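Local atomic coordinates of peptidase S8 and S53, subtilisin, kexin, sedolisin (Mycobacterium smegmatis, PDB entry 4KG7), a protein that is a subtilisin-like serine protease (mycosin MycP3) of the ESX-3 type VII secretion system, probably cleaving peptide bonds through a catalytic charge relay. Residues 165-168 against 169-173; 44-47 against 48-52; 248-251 against 252-255; 26-29 against 30-34; 330-333 against 334-338. All coordinates share one frame; numbering follows the deposited sequence.

Contact 1: residues 165-168 against 169-173; sequences VVRA and ADMGA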
loop_
_atom_site.group_PDB
_atom_site.type_symbol
_atom_site.label_atom_id
_atom_site.label_comp_id
_atom_site.label_asym_id
_atom_site.label_seq_id
_atom_site.Cartn_x
_atom_site.Cartn_y
_atom_site.Cartn_z
ATOM N N VAL A 165 -12.057 3.215 -2.341
ATOM C CA VAL A 165 -11.315 4.468 -2.422
ATOM C C VAL A 165 -12.230 5.656 -2.156
ATOM O O VAL A 165 -11.888 6.540 -1.396
ATOM C CB VAL A 165 -10.575 4.582 -3.780
ATOM C CG1 VAL A 165 -10.160 6.014 -4.099
ATOM C CG2 VAL A 165 -9.393 3.617 -3.845
ATOM N N VAL A 166 -13.397 5.664 -2.793
ATOM C CA VAL A 166 -14.393 6.686 -2.535
ATOM C C VAL A 166 -14.812 6.659 -1.071
ATOM O O VAL A 166 -14.926 7.705 -0.442
ATOM C CB VAL A 166 -15.600 6.499 -3.443
ATOM C CG1 VAL A 166 -16.723 7.424 -2.991
ATOM C CG2 VAL A 166 -15.178 6.767 -4.874
ATOM N N ARG A 167 -15.071 5.469 -0.533
ATOM C CA ARG A 167 -15.473 5.352 0.878
ATOM C C ARG A 167 -14.405 5.915 1.823
ATOM O O ARG A 167 -14.718 6.687 2.711
ATOM C CB ARG A 167 -15.760 3.888 1.192
ATOM C CG ARG A 167 -16.356 3.629 2.553
ATOM C CD ARG A 167 -16.559 2.133 2.741
ATOM N NE ARG A 167 -17.353 1.866 3.949
ATOM C CZ ARG A 167 -18.682 2.023 4.061
ATOM N NH1 ARG A 167 -19.427 2.347 3.003
ATOM N NH2 ARG A 167 -19.298 1.752 5.224
ATOM N N ALA A 168 -13.147 5.577 1.575
ATOM C CA ALA A 168 -12.048 6.077 2.392
ATOM C C ALA A 168 -11.999 7.600 2.358
ATOM O O ALA A 168 -11.858 8.246 3.377
ATOM C CB ALA A 168 -10.739 5.512 1.902
ATOM N N ALA A 169 -12.058 8.162 1.159
ATOM C CA ALA A 169 -12.001 9.627 1.002
ATOM C C ALA A 169 -13.153 10.276 1.706
ATOM O O ALA A 169 -12.969 11.273 2.419
ATOM C CB ALA A 169 -11.993 10.011 -0.474
ATOM N N ASP A 170 -14.351 9.731 1.533
ATOM C CA ASP A 170 -15.541 10.334 2.136
ATOM C C ASP A 170 -15.563 10.200 3.636
ATOM O O ASP A 170 -16.203 11.016 4.297
ATOM C CB ASP A 170 -16.809 9.766 1.512
ATOM C CG ASP A 170 -17.046 10.296 0.142
ATOM O OD1 ASP A 170 -16.347 11.255 -0.274
ATOM O OD2 ASP A 170 -17.954 9.776 -0.539
ATOM N N MET A 171 -14.881 9.190 4.171
ATOM C CA MET A 171 -14.684 9.053 5.634
ATOM C C MET A 171 -13.618 10.002 6.216
ATOM O O MET A 171 -13.394 10.004 7.437
ATOM C CB MET A 171 -14.365 7.604 6.002
ATOM C CG MET A 171 -15.560 6.675 5.851
ATOM S SD MET A 171 -15.145 4.983 6.297
ATOM C CE MET A 171 -15.160 5.092 8.077
ATOM N N GLY A 172 -12.989 10.817 5.381
ATOM C CA GLY A 172 -12.069 11.843 5.839
ATOM C C GLY A 172 -10.597 11.455 5.817
ATOM O O GLY A 172 -9.754 12.174 6.368
ATOM N N ALA A 173 -10.266 10.336 5.198
ATOM C CA ALA A 173 -8.881 9.947 5.068
ATOM C C ALA A 173 -8.058 10.990 4.352
ATOM O O ALA A 173 -8.423 11.411 3.251
ATOM C CB ALA A 173 -8.755 8.627 4.327
#

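Contact 2: residues 44-47 against 48-52; sequences GAVS and PNQLA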
loop_
_atom_site.group_PDB
_atom_site.type_symbol
_atom_site.label_atom_id
_atom_site.label_comp_id
_atom_site.label_asym_id
_atom_site.label_seq_id
_atom_site.Cartn_x
_atom_site.Cartn_y
_atom_site.Cartn_z
ATOM N N GLY A 44 11.873 -8.075 18.623
ATOM C CA GLY A 44 11.840 -6.946 19.574
ATOM C C GLY A 44 12.987 -5.972 19.416
ATOM O O GLY A 44 12.916 -4.848 19.914
ATOM N N ALA A 45 14.053 -6.385 18.741
ATOM C CA ALA A 45 15.137 -5.478 18.426
ATOM C C ALA A 45 14.685 -4.437 17.403
ATOM O O ALA A 45 13.897 -4.750 16.516
ATOM C CB ALA A 45 16.326 -6.270 17.902
ATOM N N VAL A 46 15.201 -3.215 17.501
ATOM C CA VAL A 46 14.873 -2.191 16.496
ATOM C C VAL A 46 15.277 -2.689 15.110
ATOM O O VAL A 46 16.415 -3.071 14.897
ATOM C CB VAL A 46 15.608 -0.866 16.719
ATOM C CG1 VAL A 46 15.087 0.170 15.720
ATOM C CG2 VAL A 46 15.411 -0.368 18.136
ATOM N N SER A 47 14.344 -2.675 14.171
ATOM C CA SER A 47 14.630 -3.178 12.832
ATOM C C SER A 47 15.601 -2.239 12.115
ATOM O O SER A 47 15.464 -1.019 12.184
ATOM C CB SER A 47 13.346 -3.297 12.011
ATOM O OG SER A 47 13.617 -3.517 10.636
ATOM N N PRO A 48 16.553 -2.808 11.377
ATOM C CA PRO A 48 17.365 -1.990 10.459
ATOM C C PRO A 48 16.550 -1.154 9.469
ATOM O O PRO A 48 17.032 -0.118 8.966
ATOM C CB PRO A 48 18.179 -3.038 9.707
ATOM C CG PRO A 48 18.325 -4.149 10.701
ATOM C CD PRO A 48 17.023 -4.200 11.429
ATOM N N ASN A 49 15.339 -1.589 9.160
ATOM C CA ASN A 49 14.462 -0.801 8.309
ATOM C C ASN A 49 14.060 0.524 8.960
ATOM O O ASN A 49 13.938 1.546 8.269
ATOM C CB ASN A 49 13.210 -1.617 7.961
ATOM C CG ASN A 49 13.533 -2.883 7.195
ATOM O OD1 ASN A 49 14.372 -2.864 6.324
ATOM N ND2 ASN A 49 12.799 -3.943 7.452
ATOM N N GLN A 50 13.834 0.518 10.271
ATOM C CA GLN A 50 13.552 1.766 10.978
ATOM C C GLN A 50 14.789 2.674 10.911
ATOM O O GLN A 50 14.667 3.881 10.651
ATOM C CB GLN A 50 13.129 1.524 12.438
ATOM C CG GLN A 50 13.107 2.855 13.167
ATOM C CD GLN A 50 12.614 2.821 14.594
ATOM O OE1 GLN A 50 11.670 2.118 14.926
ATOM N NE2 GLN A 50 13.233 3.641 15.440
ATOM N N LEU A 51 15.971 2.097 11.132
ATOM C CA LEU A 51 17.210 2.874 11.159
ATOM C C LEU A 51 17.497 3.498 9.786
ATOM O O LEU A 51 17.920 4.680 9.688
ATOM C CB LEU A 51 18.381 2.015 11.658
ATOM C CG LEU A 51 18.215 1.444 13.078
ATOM C CD1 LEU A 51 19.331 0.458 13.368
ATOM C CD2 LEU A 51 18.189 2.515 14.144
ATOM N N ALA A 52 17.182 2.753 8.728
ATOM C CA ALA A 52 17.303 3.271 7.365
ATOM C C ALA A 52 16.472 4.551 7.142
ATOM O O ALA A 52 16.854 5.437 6.369
ATOM C CB ALA A 52 16.865 2.200 6.390
#

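Contact 3: residues 248-251 against 252-255; sequences SVSI and PSWW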
loop_
_atom_site.group_PDB
_atom_site.type_symbol
_atom_site.label_atom_id
_atom_site.label_comp_id
_atom_site.label_asym_id
_atom_site.label_seq_id
_atom_site.Cartn_x
_atom_site.Cartn_y
_atom_site.Cartn_z
ATOM N N SER A 248 3.070 -5.697 -18.338
ATOM C CA SER A 248 2.350 -6.096 -17.129
ATOM C C SER A 248 1.949 -4.836 -16.394
ATOM O O SER A 248 2.819 -4.064 -15.979
ATOM C CB SER A 248 3.287 -6.924 -16.253
ATOM O OG SER A 248 2.663 -7.379 -15.067
ATOM N N VAL A 249 0.647 -4.624 -16.288
ATOM C CA VAL A 249 0.081 -3.401 -15.704
ATOM C C VAL A 249 -0.181 -3.616 -14.226
ATOM O O VAL A 249 -0.913 -4.521 -13.863
ATOM C CB VAL A 249 -1.222 -3.000 -16.406
ATOM C CG1 VAL A 249 -1.880 -1.801 -15.742
ATOM C CG2 VAL A 249 -0.950 -2.701 -17.880
ATOM N N SER A 250 0.420 -2.775 -13.399
ATOM C CA SER A 250 0.209 -2.843 -11.958
ATOM C C SER A 250 -0.875 -1.847 -11.552
ATOM O O SER A 250 -0.774 -0.666 -11.849
ATOM C CB SER A 250 1.501 -2.513 -11.234
ATOM O OG SER A 250 1.321 -2.508 -9.832
ATOM N N ILE A 251 -1.914 -2.359 -10.910
ATOM C CA ILE A 251 -3.140 -1.630 -10.581
ATOM C C ILE A 251 -3.242 -1.507 -9.056
ATOM O O ILE A 251 -3.167 -2.508 -8.333
ATOM C CB ILE A 251 -4.367 -2.376 -11.150
ATOM C CG1 ILE A 251 -4.233 -2.627 -12.667
ATOM C CG2 ILE A 251 -5.638 -1.612 -10.885
ATOM C CD1 ILE A 251 -4.998 -3.831 -13.154
ATOM N N PRO A 252 -3.505 -0.290 -8.533
ATOM C CA PRO A 252 -3.771 0.970 -9.216
ATOM C C PRO A 252 -2.554 1.864 -9.522
ATOM O O PRO A 252 -2.726 3.011 -9.944
ATOM C CB PRO A 252 -4.702 1.659 -8.218
ATOM C CG PRO A 252 -4.091 1.303 -6.901
ATOM C CD PRO A 252 -3.670 -0.140 -7.071
ATOM N N SER A 253 -1.340 1.354 -9.336
ATOM C CA SER A 253 -0.123 2.158 -9.575
ATOM C C SER A 253 -0.082 2.881 -10.899
ATOM O O SER A 253 0.441 3.994 -10.981
ATOM C CB SER A 253 1.145 1.302 -9.461
ATOM O OG SER A 253 1.484 1.064 -8.114
ATOM N N TRP A 254 -0.587 2.264 -11.960
ATOM C CA TRP A 254 -0.455 2.908 -13.267
ATOM C C TRP A 254 -1.297 4.163 -13.410
ATOM O O TRP A 254 -1.082 4.931 -14.329
ATOM C CB TRP A 254 -0.660 1.921 -14.394
ATOM C CG TRP A 254 -2.067 1.613 -14.714
ATOM C CD1 TRP A 254 -3.094 1.377 -13.851
ATOM C CD2 TRP A 254 -2.592 1.481 -16.024
ATOM N NE1 TRP A 254 -4.246 1.108 -14.560
ATOM C CE2 TRP A 254 -3.960 1.156 -15.897
ATOM C CE3 TRP A 254 -2.037 1.590 -17.303
ATOM C CZ2 TRP A 254 -4.786 0.948 -17.004
ATOM C CZ3 TRP A 254 -2.856 1.392 -18.413
ATOM C CH2 TRP A 254 -4.223 1.072 -18.253
ATOM N N TRP A 255 -2.198 4.409 -12.452
ATOM C CA TRP A 255 -3.046 5.604 -12.472
ATOM C C TRP A 255 -2.309 6.848 -11.983
ATOM O O TRP A 255 -2.754 7.543 -11.078
ATOM C CB TRP A 255 -4.370 5.358 -11.700
ATOM C CG TRP A 255 -5.409 4.741 -12.555
ATOM C CD1 TRP A 255 -5.865 3.445 -12.537
ATOM C CD2 TRP A 255 -6.114 5.394 -13.597
ATOM N NE1 TRP A 255 -6.838 3.278 -13.497
ATOM C CE2 TRP A 255 -7.009 4.462 -14.164
ATOM C CE3 TRP A 255 -6.104 6.702 -14.082
ATOM C CZ2 TRP A 255 -7.844 4.795 -15.226
ATOM C CZ3 TRP A 255 -6.943 7.035 -15.129
ATOM C CH2 TRP A 255 -7.798 6.091 -15.687
HETATM O O HOH W 1 -0.349 -1.055 -8.159
#

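Contact 4: residues 26-29 against 30-34; sequences MMQR and SECIT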
loop_
_atom_site.group_PDB
_atom_site.type_symbol
_atom_site.label_atom_id
_atom_site.label_comp_id
_atom_site.label_asym_id
_atom_site.label_seq_id
_atom_site.Cartn_x
_atom_site.Cartn_y
_atom_site.Cartn_z
ATOM N N MET A 26 -19.845 -14.209 -0.994
ATOM C CA MET A 26 -18.521 -14.832 -0.945
ATOM C C MET A 26 -18.524 -15.925 0.111
ATOM O O MET A 26 -19.324 -15.894 1.056
ATOM C CB MET A 26 -17.459 -13.783 -0.596
ATOM C CG MET A 26 -17.472 -12.575 -1.520
ATOM S SD MET A 26 -16.987 -12.997 -3.204
ATOM C CE MET A 26 -15.206 -12.998 -3.004
ATOM N N MET A 27 -17.642 -16.900 -0.062
ATOM C CA MET A 27 -17.477 -17.975 0.920
ATOM C C MET A 27 -16.001 -18.123 1.218
ATOM O O MET A 27 -15.166 -17.909 0.356
ATOM C CB MET A 27 -18.096 -19.307 0.434
ATOM C CG MET A 27 -17.215 -20.199 -0.433
ATOM S SD MET A 27 -18.051 -21.702 -1.029
ATOM C CE MET A 27 -17.634 -22.856 0.284
ATOM N N GLN A 28 -15.688 -18.499 2.453
ATOM C CA GLN A 28 -14.298 -18.699 2.841
ATOM C C GLN A 28 -13.840 -20.058 2.309
ATOM O O GLN A 28 -14.493 -21.057 2.576
ATOM C CB GLN A 28 -14.165 -18.626 4.359
ATOM C CG GLN A 28 -12.715 -18.601 4.806
ATOM C CD GLN A 28 -12.554 -18.421 6.291
ATOM O OE1 GLN A 28 -13.449 -17.924 6.991
ATOM N NE2 GLN A 28 -11.391 -18.819 6.788
ATOM N N ARG A 29 -12.756 -20.084 1.536
ATOM C CA ARG A 29 -12.284 -21.333 0.903
ATOM C C ARG A 29 -11.039 -21.904 1.568
ATOM O O ARG A 29 -10.732 -23.068 1.366
ATOM C CB ARG A 29 -12.015 -21.124 -0.593
ATOM C CG ARG A 29 -10.751 -20.344 -0.901
ATOM C CD ARG A 29 -10.587 -20.053 -2.392
ATOM N NE ARG A 29 -9.759 -18.863 -2.620
ATOM C CZ ARG A 29 -9.563 -18.275 -3.804
ATOM N NH1 ARG A 29 -10.127 -18.757 -4.915
ATOM N NH2 ARG A 29 -8.792 -17.193 -3.880
ATOM N N SER A 30 -10.331 -21.085 2.344
ATOM C CA SER A 30 -9.070 -21.465 2.988
ATOM C C SER A 30 -9.141 -21.022 4.430
ATOM O O SER A 30 -9.770 -19.999 4.743
ATOM C CB SER A 30 -7.887 -20.735 2.341
ATOM O OG SER A 30 -7.470 -21.393 1.171
ATOM N N GLU A 31 -8.470 -21.776 5.291
ATOM C CA GLU A 31 -8.365 -21.444 6.704
ATOM C C GLU A 31 -7.673 -20.095 6.884
ATOM O O GLU A 31 -6.726 -19.791 6.185
ATOM C CB GLU A 31 -7.552 -22.536 7.414
ATOM C CG GLU A 31 -7.437 -22.396 8.920
ATOM C CD GLU A 31 -6.643 -23.528 9.569
ATOM O OE1 GLU A 31 -6.180 -24.445 8.855
ATOM O OE2 GLU A 31 -6.479 -23.499 10.811
ATOM N N CYS A 32 -8.126 -19.318 7.856
ATOM C CA CYS A 32 -7.424 -18.085 8.196
ATOM C C CYS A 32 -5.987 -18.347 8.663
ATOM O O CYS A 32 -5.650 -19.403 9.194
ATOM C CB CYS A 32 -8.146 -17.330 9.293
ATOM S SG CYS A 32 -9.803 -16.757 8.867
ATOM N N ILE A 33 -5.170 -17.323 8.481
ATOM C CA ILE A 33 -3.732 -17.311 8.734
ATOM C C ILE A 33 -3.459 -16.195 9.739
ATOM O O ILE A 33 -4.113 -15.145 9.719
ATOM C CB ILE A 33 -3.002 -16.981 7.387
ATOM C CG1 ILE A 33 -3.211 -18.142 6.420
ATOM C CG2 ILE A 33 -1.519 -16.705 7.550
ATOM C CD1 ILE A 33 -2.942 -19.460 7.054
ATOM N N THR A 34 -2.488 -16.417 10.609
ATOM C CA THR A 34 -1.892 -15.382 11.408
ATOM C C THR A 34 -0.393 -15.324 11.164
ATOM O O THR A 34 0.232 -16.356 10.862
ATOM C CB THR A 34 -2.153 -15.577 12.901
ATOM O OG1 THR A 34 -1.636 -16.846 13.336
ATOM C CG2 THR A 34 -3.660 -15.520 13.188
HETATM O O HOH W 2 -7.733 -19.576 -0.502
#

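Contact 5: residues 330-333 against 334-338; sequences ALVR and SKFPD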
loop_
_atom_site.group_PDB
_atom_site.type_symbol
_atom_site.label_atom_id
_atom_site.label_comp_id
_atom_site.label_asym_id
_atom_site.label_seq_id
_atom_site.Cartn_x
_atom_site.Cartn_y
_atom_site.Cartn_z
ATOM N N ALA A 330 1.689 10.716 6.453
ATOM C CA ALA A 330 0.936 11.185 7.621
ATOM C C ALA A 330 1.807 12.120 8.467
ATOM O O ALA A 330 1.304 13.132 8.973
ATOM C CB ALA A 330 0.424 10.016 8.476
ATOM N N LEU A 331 3.089 11.790 8.645
ATOM C CA LEU A 331 3.984 12.707 9.379
ATOM C C LEU A 331 3.999 14.078 8.708
ATOM O O LEU A 331 3.912 15.130 9.365
ATOM C CB LEU A 331 5.405 12.159 9.459
ATOM C CG LEU A 331 5.585 10.879 10.266
ATOM C CD1 LEU A 331 7.082 10.583 10.441
ATOM C CD2 LEU A 331 4.841 10.871 11.597
ATOM N N VAL A 332 4.164 14.068 7.396
ATOM C CA VAL A 332 4.313 15.307 6.622
ATOM C C VAL A 332 3.019 16.119 6.686
ATOM O O VAL A 332 3.052 17.327 6.866
ATOM C CB VAL A 332 4.738 15.009 5.164
ATOM C CG1 VAL A 332 4.615 16.247 4.288
ATOM C CG2 VAL A 332 6.174 14.491 5.142
ATOM N N ARG A 333 1.867 15.458 6.519
ATOM C CA ARG A 333 0.600 16.197 6.570
ATOM C C ARG A 333 0.281 16.746 7.941
ATOM O O ARG A 333 -0.369 17.794 8.032
ATOM C CB ARG A 333 -0.566 15.354 6.053
ATOM C CG ARG A 333 -0.356 14.802 4.659
ATOM C CD ARG A 333 -1.675 14.630 3.946
ATOM N NE ARG A 333 -2.127 15.897 3.384
ATOM C CZ ARG A 333 -3.121 16.000 2.505
ATOM N NH1 ARG A 333 -3.850 14.944 2.189
ATOM N NH2 ARG A 333 -3.422 17.170 1.987
ATOM N N SER A 334 0.740 16.090 9.004
ATOM C CA SER A 334 0.557 16.613 10.345
ATOM C C SER A 334 1.418 17.853 10.568
ATOM O O SER A 334 0.952 18.830 11.132
ATOM C CB SER A 334 0.894 15.549 11.387
ATOM O OG SER A 334 0.755 16.024 12.708
ATOM N N LYS A 335 2.667 17.807 10.138
ATOM C CA LYS A 335 3.575 18.939 10.328
ATOM C C LYS A 335 3.196 20.120 9.456
ATOM O O LYS A 335 3.291 21.287 9.894
ATOM C CB LYS A 335 5.027 18.553 10.073
ATOM C CG LYS A 335 5.921 19.766 10.247
ATOM C CD LYS A 335 7.378 19.470 10.446
ATOM C CE LYS A 335 8.120 20.778 10.607
ATOM N NZ LYS A 335 9.588 20.617 10.481
ATOM N N PHE A 336 2.745 19.816 8.236
ATOM C CA PHE A 336 2.396 20.850 7.265
ATOM C C PHE A 336 0.950 20.630 6.819
ATOM O O PHE A 336 0.685 20.168 5.712
ATOM C CB PHE A 336 3.328 20.782 6.067
ATOM C CG PHE A 336 4.780 20.926 6.399
ATOM C CD1 PHE A 336 5.310 22.146 6.746
ATOM C CD2 PHE A 336 5.622 19.839 6.312
ATOM C CE1 PHE A 336 6.664 22.262 7.059
ATOM C CE2 PHE A 336 6.964 19.954 6.585
ATOM C CZ PHE A 336 7.488 21.161 6.949
ATOM N N PRO A 337 -0.003 20.970 7.692
ATOM C CA PRO A 337 -1.415 20.606 7.449
ATOM C C PRO A 337 -2.131 21.359 6.337
ATOM O O PRO A 337 -3.183 20.912 5.898
ATOM C CB PRO A 337 -2.091 20.866 8.798
ATOM C CG PRO A 337 -1.235 21.876 9.419
ATOM C CD PRO A 337 0.172 21.601 9.019
ATOM N N ASP A 338 -1.520 22.411 5.829
ATOM C CA ASP A 338 -2.121 23.187 4.783
ATOM C C ASP A 338 -1.680 22.760 3.395
ATOM O O ASP A 338 -2.272 23.202 2.410
ATOM C CB ASP A 338 -1.868 24.675 5.018
ATOM C CG ASP A 338 -2.644 25.210 6.214
ATOM O OD1 ASP A 338 -3.630 24.552 6.632
ATOM O OD2 ASP A 338 -2.298 26.280 6.717
HETATM O O HOH W 3 -1.094 18.481 4.349
#

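Contact 1: residues 165-168 against 169-173
A Schellman motif closes the C-terminal end of helix 150-170, and its outer bond runs from Ala173 N back to Ala168 O at 3.2 Å. Inside it, Gly172 N reaches Ala169 O at 3.0 Å. Gly172 makes this reversal with a positive phi of 96°, a backbone conformation that glycine adopts readily. The methyl groups of the residues joined by the outer bond also approach each other, with Ala168 CB 4.4 Å from Ala173 CB. Before the cap the helix keeps its regular ladder: Asp170 N donates to Val166 O at 2.9 Å, and Met171 N to Arg167 O at the same length.

Asp170 and Val166 run side by side on the flank that faces helix 193-205, where the carboxylate OD2 of Asp170 comes within 3.6 Å of Val166 CG1 while OD1 is bonded to Tyr201 OH. On another flank the thioether of Met171 crosses the Arg167 side chain, SD lying 4.2 Å from CG. Arg167 leaves the helix as an extended chain (chi1 -172°) and so carries its guanidinium to Gly88 O and Gly18 O.

Ala168 and Ala173 both rest on Ala70 of strand 68-73. The cap thus turns the chain from helix 150-170 into strand 175-178, completing a beta-alpha-beta crossover from strand 129-134 in the parallel sheet of the subtilisin fold.

Contact 2: residues 44-47 against 48-52
Gln50 reaches back over the start of helix 48-53 to meet Val46 and Ser47, the two residues that lead into the helix. Its CB lies 3.5 Å from Ser47 O, and from there CG stands anti to the backbone N (chi1 170°) and the chain stays extended, which brings one face of the amide under Val46 CG1. At the tip, this one methyl meets the whole terminal group: Val46 CG1 is 3.8 Å from Gln50 CD, 3.9 Å from NE2 and 4.0 Å from OE1. The methyl thus caps one face of the amide, centred over CD, and the near-equal distances to NE2 and OE1 follow from that.

The same Val46 CG1 touches Leu51 CD2 at 4.2 Å. Val46 precedes the N-cap and Leu51 is the fourth residue after it, so this pair forms a hydrophobic staple. Between them sits the N-cap itself, Ser47, whose OG accepts from Asn49 N at 3.0 Å with an N-H...O angle of 148°. Ser47 O receives two weak bonds, from Gln50 N and from Leu51 N. Pro48 fills the first helical position, where its lack of an N-H costs no helical bond.

Asn49 adds a link to the body of the protein, since its ND2 donates to Glu288 O and its side chain touches Ser267 and Ile290. Gln50 packs on Leu55, Ser56 and Trp59, placing this capped turn at the surface between helix 55-59 and the loop that follows strand 281-286.

Contact 3: residues 248-251 against 252-255
A methyl of Val249 sits squarely over the indole of Trp254: CG1 is 3.5 Å from the centroid of the five-membered ring and 16° off its normal, a CH-pi contact. The indole folds back over the strand because its CG lies between the backbone N and the carbonyl carbon (chi1 80°). Ile251 CG1 approaches the same ring obliquely, 4.3 Å from CD1.

The backbone sets this geometry. Trp254 N donates to Ser250 O at 2.9 Å, and the peptide before Pro252 is cis, so strand 248-251 breaks sharply into the type I turn of Pro252 to Trp255. Water 1 spans the bend, donating to Ser250 OG at 2.8 Å, accepting from Ser253 N at 2.9 Å and bonding to Ser253 OG.

Further out, Gln192 OE1 accepts from the NE1 atoms of both Trp254 and Trp255, while strand 182-185 pairs with strand 248-251. Ser250 OG also bonds to Ala214 O, and Ser253 OG to Ser261 OG. The chemistry is that of a buried bend: the water serves two hydroxyls and the Ser253 N-H, and each hydroxyl has a further protein partner, while the Val249 methyl packs on the indole face.

Contact 4: residues 26-29 against 30-34
Gln28 NE2 donates to Ser30 O in a bond of 2.9 Å with an N-H...O angle of 165°. The acceptor lies in the plane of the Gln28 amide, only 3° out of it, so the bond fixes the rotation of that flat group. The same nitrogen lies 3.3 Å from Cys32 SG, and Gln28 CG packs 3.3 Å from Ser30 O. A trans first torsion (chi1 -171°) and an extended chain beyond it make Gln28 run alongside the backbone that follows, where NE2 faces both the Ser30 carbonyl and the sulfur.

Arg29 is turned to a different side. Its CG stands between its own backbone N and carbonyl carbon, within 3.4 Å of Ser30 N, and an extended chain follows. Water 2 joins this side chain to its neighbour, accepting a weak bond of 3.0 Å from Arg29 NE and bonding to Ser30 OG. The far end of the guanidinium is held by Pro138 O through NH2.

Cys32 SG forms a disulfide with Cys101, and Ile33 pairs through its backbone with that same Cys101. Upstream, strand 26-28 runs antiparallel to strand 140-142. The Gln28 to Ser30 bond lies in the short link between two attachments of the N-terminal segment, a two-stranded antiparallel ribbon and a disulfide, consistent with the N-terminal extension that in mycosins wraps around the subtilisin-like catalytic domain.

Contact 5: residues 330-333 against 334-338
The last turn of helix 318-335, the helix of the subtilisin fold that carries the predicted catalytic Ser319 near its start, unwinds as Val332 and Arg333 meet Phe336 and Pro337. Backbone bonds come first: Ser334 N to Ala330 O at 3.0 Å, Lys335 N to Leu331 O at 3.1 Å, and Phe336 N to Val332 O at 2.9 Å. Pro337 has no N-H to continue the series, and its CA makes a C-H...O contact of 3.1 Å with Arg333 O instead.

Apolar packing gathers on one flank. Val332 CG1 lies 4.2 Å from Phe336 CD2, and the aliphatic Lys335 CG covers one face of the phenyl ring, 3.7 Å above its centre. Arg347 adds a cation-pi contact to Phe336, and Val332 also packs against helices 341-350 and 370-375.

The polar ends find partners in other parts of the fold: Lys335 NZ at Leu374 O, Ser334 OG at Ala65 O, and the Arg333 guanidinium at Arg174 O, Leu339 O and, as a salt bridge, Asp207. The bend of Arg333 at chi3 (81°) leaves NE facing water 3, which lies in the guanidinium plane, accepts from NE at 2.9 Å and donates to Phe336 O at 2.8 Å.

From the N terminus the contacts follow in the order 4, 2, 1, 3, 5; each is complete before the next opens, and none nests or crosses. Contact 4 leaves strand 26-28, and contact 2 starts the next helix, 48-53, with about 16 Å between their nearest atoms. Contact 1 ends helix 150-170 beside the parallel sheet, contact 3 turns strand 248-251 toward strand 259-265, and contact 5 ends helix 318-335. The nearest approaches between contacts are those of contact 1 to contact 5, about 6 Å, and to contact 3, about 7 Å, between nearest atoms. Helix 193-205 touches both contacts 1 and 3, using Leu199 against Val165 and Pro252.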